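Local coordinates for protein tyrosine aminotransferase (Leishmania infantum, PDB 4IX8) that probably transfers the amino group of tyrosine to 2-oxoglutarate with the help of pyridoxal 5'-phosphate, as expected of its aminotransferase family, at residues Val405-Gly408 with Glu409-Gly412; Glu430-Asp433 with Arg434-Phe438. One frame throughout, in Å; residues are numbered along the deposited sequence.

Contact 1 (Val405-Gly408 with Glu409-Gly412)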
ATOM      1  N   VAL A 405      19.823  10.424 -16.619  1.00 44.65           N
ATOM      2  CA  VAL A 405      19.219  11.386 -15.715  1.00 45.52           C
ATOM      3  C   VAL A 405      17.704  11.284 -15.936  1.00 50.54           C
ATOM      4  O   VAL A 405      17.246  10.340 -16.571  1.00 48.79           O
ATOM      5  CB  VAL A 405      19.738  12.811 -15.952  1.00 48.13           C
ATOM      6  CG1 VAL A 405      21.227  12.865 -15.639  1.00 49.56           C
ATOM      7  CG2 VAL A 405      19.469  13.282 -17.394  1.00 43.39           C
ATOM      8  N   LEU A 406      16.928  12.182 -15.337  1.00 53.56           N
ATOM      9  CA  LEU A 406      15.485  12.228 -15.573  1.00 49.71           C
ATOM     10  C   LEU A 406      15.163  13.617 -16.077  1.00 45.35           C
ATOM     11  O   LEU A 406      15.577  14.590 -15.474  1.00 43.18           O
ATOM     12  CB  LEU A 406      14.673  11.919 -14.310  1.00 39.74           C
ATOM     13  CG  LEU A 406      14.690  10.467 -13.815  1.00 42.69           C
ATOM     14  CD1 LEU A 406      13.917  10.353 -12.518  1.00 37.58           C
ATOM     15  CD2 LEU A 406      14.123   9.523 -14.873  1.00 40.84           C
ATOM     16  N   PRO A 407      14.390  13.712 -17.161  1.00 44.66           N
ATOM     17  CA  PRO A 407      13.963  15.020 -17.644  1.00 40.23           C
ATOM     18  C   PRO A 407      12.950  15.625 -16.697  1.00 40.21           C
ATOM     19  O   PRO A 407      12.141  14.858 -16.158  1.00 40.38           O
ATOM     20  CB  PRO A 407      13.321  14.699 -18.989  1.00 47.94           C
ATOM     21  CG  PRO A 407      12.826  13.283 -18.839  1.00 45.62           C
ATOM     22  CD  PRO A 407      13.825  12.610 -17.964  1.00 47.83           C
ATOM     23  N   GLY A 408      12.986  16.945 -16.498  1.00 36.97           N
ATOM     24  CA  GLY A 408      12.107  17.617 -15.545  1.00 36.31           C
ATOM     25  C   GLY A 408      10.645  17.625 -15.902  1.00 38.57           C
ATOM     26  O   GLY A 408       9.787  17.890 -15.048  1.00 41.66           O
ATOM     27  N   GLU A 409      10.373  17.364 -17.175  1.00 49.73           N
ATOM     28  CA  GLU A 409       9.017  17.112 -17.680  1.00 50.52           C
ATOM     29  C   GLU A 409       8.264  16.142 -16.761  1.00 49.75           C
ATOM     30  O   GLU A 409       7.150  16.386 -16.351  1.00 56.07           O
ATOM     31  CB  GLU A 409       9.114  16.525 -19.082  1.00 57.62           C
ATOM     32  CG  GLU A 409       8.001  16.863 -20.017  1.00 68.89           C
ATOM     33  CD  GLU A 409       8.160  16.155 -21.363  1.00 79.42           C
ATOM     34  OE1 GLU A 409       7.357  15.217 -21.605  1.00 80.94           O
ATOM     35  OE2 GLU A 409       9.089  16.498 -22.149  1.00 80.32           O
ATOM     36  N   ILE A 410       8.920  15.044 -16.416  1.00 47.93           N
ATOM     37  CA  ILE A 410       8.376  14.018 -15.536  1.00 44.72           C
ATOM     38  C   ILE A 410       7.815  14.586 -14.239  1.00 40.51           C
ATOM     39  O   ILE A 410       6.920  13.997 -13.644  1.00 36.38           O
ATOM     40  CB  ILE A 410       9.497  12.971 -15.199  1.00 48.36           C
ATOM     41  CG1 ILE A 410       9.906  12.238 -16.462  1.00 55.56           C
ATOM     42  CG2 ILE A 410       9.074  11.956 -14.188  1.00 60.36           C
ATOM     43  CD1 ILE A 410       8.765  11.561 -17.200  1.00 61.93           C
ATOM     44  N   PHE A 411       8.399  15.688 -13.776  1.00 32.10           N
ATOM     45  CA  PHE A 411       8.066  16.268 -12.500  1.00 28.94           C
ATOM     46  C   PHE A 411       7.225  17.519 -12.652  1.00 34.79           C
ATOM     47  O   PHE A 411       6.999  18.211 -11.668  1.00 28.72           O
ATOM     48  CB  PHE A 411       9.339  16.609 -11.715  1.00 31.82           C
ATOM     49  CG  PHE A 411      10.236  15.426 -11.437  1.00 29.81           C
ATOM     50  CD1 PHE A 411      11.235  15.054 -12.340  1.00 31.97           C
ATOM     51  CD2 PHE A 411      10.083  14.681 -10.262  1.00 28.93           C
ATOM     52  CE1 PHE A 411      12.078  13.985 -12.084  1.00 33.41           C
ATOM     53  CE2 PHE A 411      10.905  13.596  -9.997  1.00 29.43           C
ATOM     54  CZ  PHE A 411      11.910  13.237 -10.913  1.00 41.45           C
ATOM     55  N   GLY A 412       6.832  17.854 -13.883  1.00 29.30           N
ATOM     56  CA  GLY A 412       6.003  19.028 -14.133  1.00 29.17           C
ATOM     57  C   GLY A 412       6.726  20.307 -14.536  1.00 35.42           C
ATOM     58  O   GLY A 412       6.095  21.375 -14.618  1.00 38.20           O
TER

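Contact 2 (Glu430-Asp433 with Arg434-Phe438)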
ATOM      1  N   GLU A 430      32.754  10.395 -12.351  1.00 60.49           N
ATOM      2  CA  GLU A 430      32.838   9.834 -13.682  1.00 60.72           C
ATOM      3  C   GLU A 430      31.676  10.296 -14.561  1.00 60.23           C
ATOM      4  O   GLU A 430      31.859  10.589 -15.736  1.00 68.66           O
ATOM      5  CB  GLU A 430      32.838   8.313 -13.618  1.00 59.14           C
ATOM      6  CG  GLU A 430      33.155   7.664 -14.955  1.00 84.69           C
ATOM      7  CD  GLU A 430      33.282   6.144 -14.872  1.00 91.02           C
ATOM      8  OE1 GLU A 430      33.107   5.565 -13.772  1.00 96.72           O
ATOM      9  OE2 GLU A 430      33.622   5.533 -15.908  1.00 91.30           O
ATOM     10  N   ALA A 431      30.492  10.425 -13.984  1.00 56.01           N
ATOM     11  CA  ALA A 431      29.314  10.733 -14.784  1.00 57.65           C
ATOM     12  C   ALA A 431      29.324  12.214 -15.200  1.00 57.16           C
ATOM     13  O   ALA A 431      28.938  12.571 -16.319  1.00 56.00           O
ATOM     14  CB  ALA A 431      28.061  10.398 -14.023  1.00 51.64           C
ATOM     15  N   VAL A 432      29.745  13.067 -14.276  1.00 55.89           N
ATOM     16  CA  VAL A 432      29.904  14.492 -14.548  1.00 56.10           C
ATOM     17  C   VAL A 432      30.914  14.744 -15.655  1.00 59.63           C
ATOM     18  O   VAL A 432      30.724  15.666 -16.452  1.00 62.73           O
ATOM     19  CB  VAL A 432      30.318  15.250 -13.274  1.00 54.30           C
ATOM     20  CG1 VAL A 432      30.881  16.629 -13.595  1.00 55.95           C
ATOM     21  CG2 VAL A 432      29.120  15.357 -12.327  1.00 51.71           C
ATOM     22  N   ASP A 433      31.996  13.958 -15.694  1.00 60.13           N
ATOM     23  CA  ASP A 433      32.990  14.122 -16.760  1.00 61.85           C
ATOM     24  C   ASP A 433      32.320  13.881 -18.111  1.00 71.55           C
ATOM     25  O   ASP A 433      32.539  14.631 -19.058  1.00 68.43           O
ATOM     26  CB  ASP A 433      34.189  13.148 -16.606  1.00 63.72           C
ATOM     27  CG  ASP A 433      35.078  13.451 -15.392  1.00 72.96           C
ATOM     28  OD1 ASP A 433      35.033  14.578 -14.883  1.00 77.18           O
ATOM     29  OD2 ASP A 433      35.830  12.555 -14.937  1.00 71.06           O
ATOM     30  N   ARG A 434      31.477  12.850 -18.194  1.00 73.92           N
ATOM     31  CA  ARG A 434      30.837  12.504 -19.464  1.00 73.62           C
ATOM     32  C   ARG A 434      29.808  13.539 -19.892  1.00 69.56           C
ATOM     33  O   ARG A 434      29.609  13.786 -21.087  1.00 66.17           O
ATOM     34  CB  ARG A 434      30.177  11.140 -19.364  1.00 67.38           C
ATOM     35  CG  ARG A 434      31.169   9.994 -19.165  1.00 68.74           C
ATOM     36  CD  ARG A 434      30.420   8.677 -19.329  1.00 79.94           C
ATOM     37  NE  ARG A 434      31.053   7.552 -18.654  1.00 84.95           N
ATOM     38  CZ  ARG A 434      30.491   6.353 -18.514  1.00 77.48           C
ATOM     39  NH1 ARG A 434      29.277   6.123 -19.000  1.00 72.03           N
ATOM     40  NH2 ARG A 434      31.154   5.384 -17.887  1.00 69.14           N
ATOM     41  N   ILE A 435      29.218  14.188 -18.898  1.00 58.13           N
ATOM     42  CA  ILE A 435      28.240  15.215 -19.131  1.00 56.96           C
ATOM     43  C   ILE A 435      28.935  16.458 -19.676  1.00 66.41           C
ATOM     44  O   ILE A 435      28.454  17.091 -20.617  1.00 64.19           O
ATOM     45  CB  ILE A 435      27.514  15.534 -17.852  1.00 54.44           C
ATOM     46  CG1 ILE A 435      26.620  14.348 -17.493  1.00 52.68           C
ATOM     47  CG2 ILE A 435      26.625  16.769 -18.025  1.00 59.47           C
ATOM     48  CD1 ILE A 435      26.149  14.337 -16.101  1.00 50.57           C
ATOM     49  N   ILE A 436      30.083  16.791 -19.100  1.00 59.96           N
ATOM     50  CA  ILE A 436      30.874  17.901 -19.587  1.00 62.03           C
ATOM     51  C   ILE A 436      31.300  17.673 -21.018  1.00 64.49           C
ATOM     52  O   ILE A 436      31.107  18.509 -21.884  1.00 66.29           O
ATOM     53  CB  ILE A 436      32.094  18.088 -18.714  1.00 63.04           C
ATOM     54  CG1 ILE A 436      31.637  18.592 -17.345  1.00 60.87           C
ATOM     55  CG2 ILE A 436      33.107  19.042 -19.358  1.00 65.77           C
ATOM     56  CD1 ILE A 436      32.734  18.578 -16.319  1.00 71.20           C
ATOM     57  N   GLU A 437      31.908  16.531 -21.255  1.00 74.80           N
ATOM     58  CA  GLU A 437      32.312  16.164 -22.591  1.00 75.41           C
ATOM     59  C   GLU A 437      31.105  16.195 -23.519  1.00 69.42           C
ATOM     60  O   GLU A 437      31.185  16.652 -24.646  1.00 73.20           O
ATOM     61  CB  GLU A 437      32.959  14.793 -22.549  1.00 82.00           C
ATOM     62  CG  GLU A 437      33.236  14.159 -23.869  1.00 94.01           C
ATOM     63  CD  GLU A 437      33.471  12.689 -23.673  1.00102.76           C
ATOM     64  OE1 GLU A 437      34.343  12.365 -22.834  1.00105.21           O
ATOM     65  OE2 GLU A 437      32.752  11.870 -24.298  1.00103.05           O
ATOM     66  N   PHE A 438      29.971  15.728 -23.025  1.00 66.42           N
ATOM     67  CA  PHE A 438      28.780  15.640 -23.850  1.00 68.25           C
ATOM     68  C   PHE A 438      28.280  17.026 -24.272  1.00 70.54           C
ATOM     69  O   PHE A 438      27.901  17.252 -25.426  1.00 68.26           O
ATOM     70  CB  PHE A 438      27.696  14.906 -23.084  1.00 67.98           C
ATOM     71  CG  PHE A 438      26.353  14.971 -23.727  1.00 60.25           C
ATOM     72  CD1 PHE A 438      26.032  14.128 -24.761  1.00 81.42           C
ATOM     73  CD2 PHE A 438      25.418  15.850 -23.287  1.00 58.33           C
ATOM     74  CE1 PHE A 438      24.806  14.168 -25.344  1.00 60.50           C
ATOM     75  CE2 PHE A 438      24.178  15.889 -23.872  1.00 57.46           C
ATOM     76  CZ  PHE A 438      23.882  15.049 -24.906  1.00 63.43           C
TER

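Contact 1 (Val405-Gly408 with Glu409-Gly412)
Leu406 meets the ring of Phe411 at its rim, five residues on, where the chain leaves its strand and curls into a short 3-10 turn. CD1 of Leu406 lies 3.9 Å from CZ of Phe411, near the ring plane, and CB of Leu406 sits in that plane, 4.0 Å from CE1 of Phe411; the two side chains cross at about a right angle. Both have CG beside the backbone N and opposite the carbonyl carbon; in Phe411 (chi1 -59°) this turns the ring back toward the strand it follows. One face of the ring takes CG2 of its neighbour Ile410, which reaches it off centre, toward the rim. The other branch of Ile410 goes to the proline: CG1, lying beside the backbone N, comes within 3.9 Å of CG of Pro407 at an oblique crossing, and also packs against Pro407 O. The turn closes with i to i+3 bonds, as a 3-10 turn does. Ile410 N donates to Pro407 O (3.2 Å) and Phe411 N to Gly408 O (2.9 Å). Gly412 N then bonds Glu409 O at 2.9 Å, and Gly412 leaves the turn with a positive phi of 96°. The turn follows strand 403-407 of the five-stranded mixed sheet and leads toward strand 416-420, with which Leu406 and Gly408 share backbone bonds through Arg418 and Phe416. Pro407 also packs on Met391 and Tyr394 of helix 390-401, at whose start Asp390 OD2 accepts a bond from Glu409 N. Buried Phe411 touches Pro169 and Pro172, whereas the side chain of Glu409 runs out extended beyond CG, its carboxylate leading away from the strand residues.

Contact 2 (Glu430-Asp433 with Arg434-Phe438)
Glu430 and Arg434, one turn apart on alpha-helix 425-442, form an i to i+4 salt bridge on the helix's solvent side, where Glu430 is exposed and Arg434 partly so. Their side chains run side by side in the same direction, Glu430 with CG anti to its N and Arg434 stretched out from CG to NE. The grip is single: NH2 of Arg434 gives a hydrogen bond to OE2 of Glu430, the two planes standing 81° apart. Arg434 has its strongest polar partner in Glu401, whose backbone O takes a bond from NH1; Ser68 O takes another. Asp433, exposed like Glu430, has OD1 in a salt bridge to Arg356.

The buried side is carried by Ala431, Val432 and Ile435. Val432 places CG1 3.8 Å from CD1 of Ile436, the chains meeting aslant, while CG1 and CD1 of Ile435 lie over Ala431 O; Ile435 packs on Leu357. Between these sides the backbone repeats i to i+4 bonds, from a weak one at Arg434 N to Glu430 O to a nearly straight one from Glu437 N to Asp433 O. At the salt bridge, OE2 of Glu430 is approached from above its carboxylate plane, 64° out of it, at 3.2 Å from NH2 of Arg434.

How the contacts relate
Contacts 1 and 2 follow one another along the chain, and their centres lie about 19 Å apart; the nearest atoms come to about 5 Å without touching. Strand 416-420 and the start of helix 425-442 separate them in sequence. Helix 390-401 links them in space: its beginning packs on Pro407 of contact 1, and its end receives Phe438 and Arg434 of contact 2. Contact 1 is the more central, about 14 Å from the centre of the chain against 27 Å for contact 2. The cofactor-bearing lysine, predicted to be Lys282, is not modelled, and neither contact includes it.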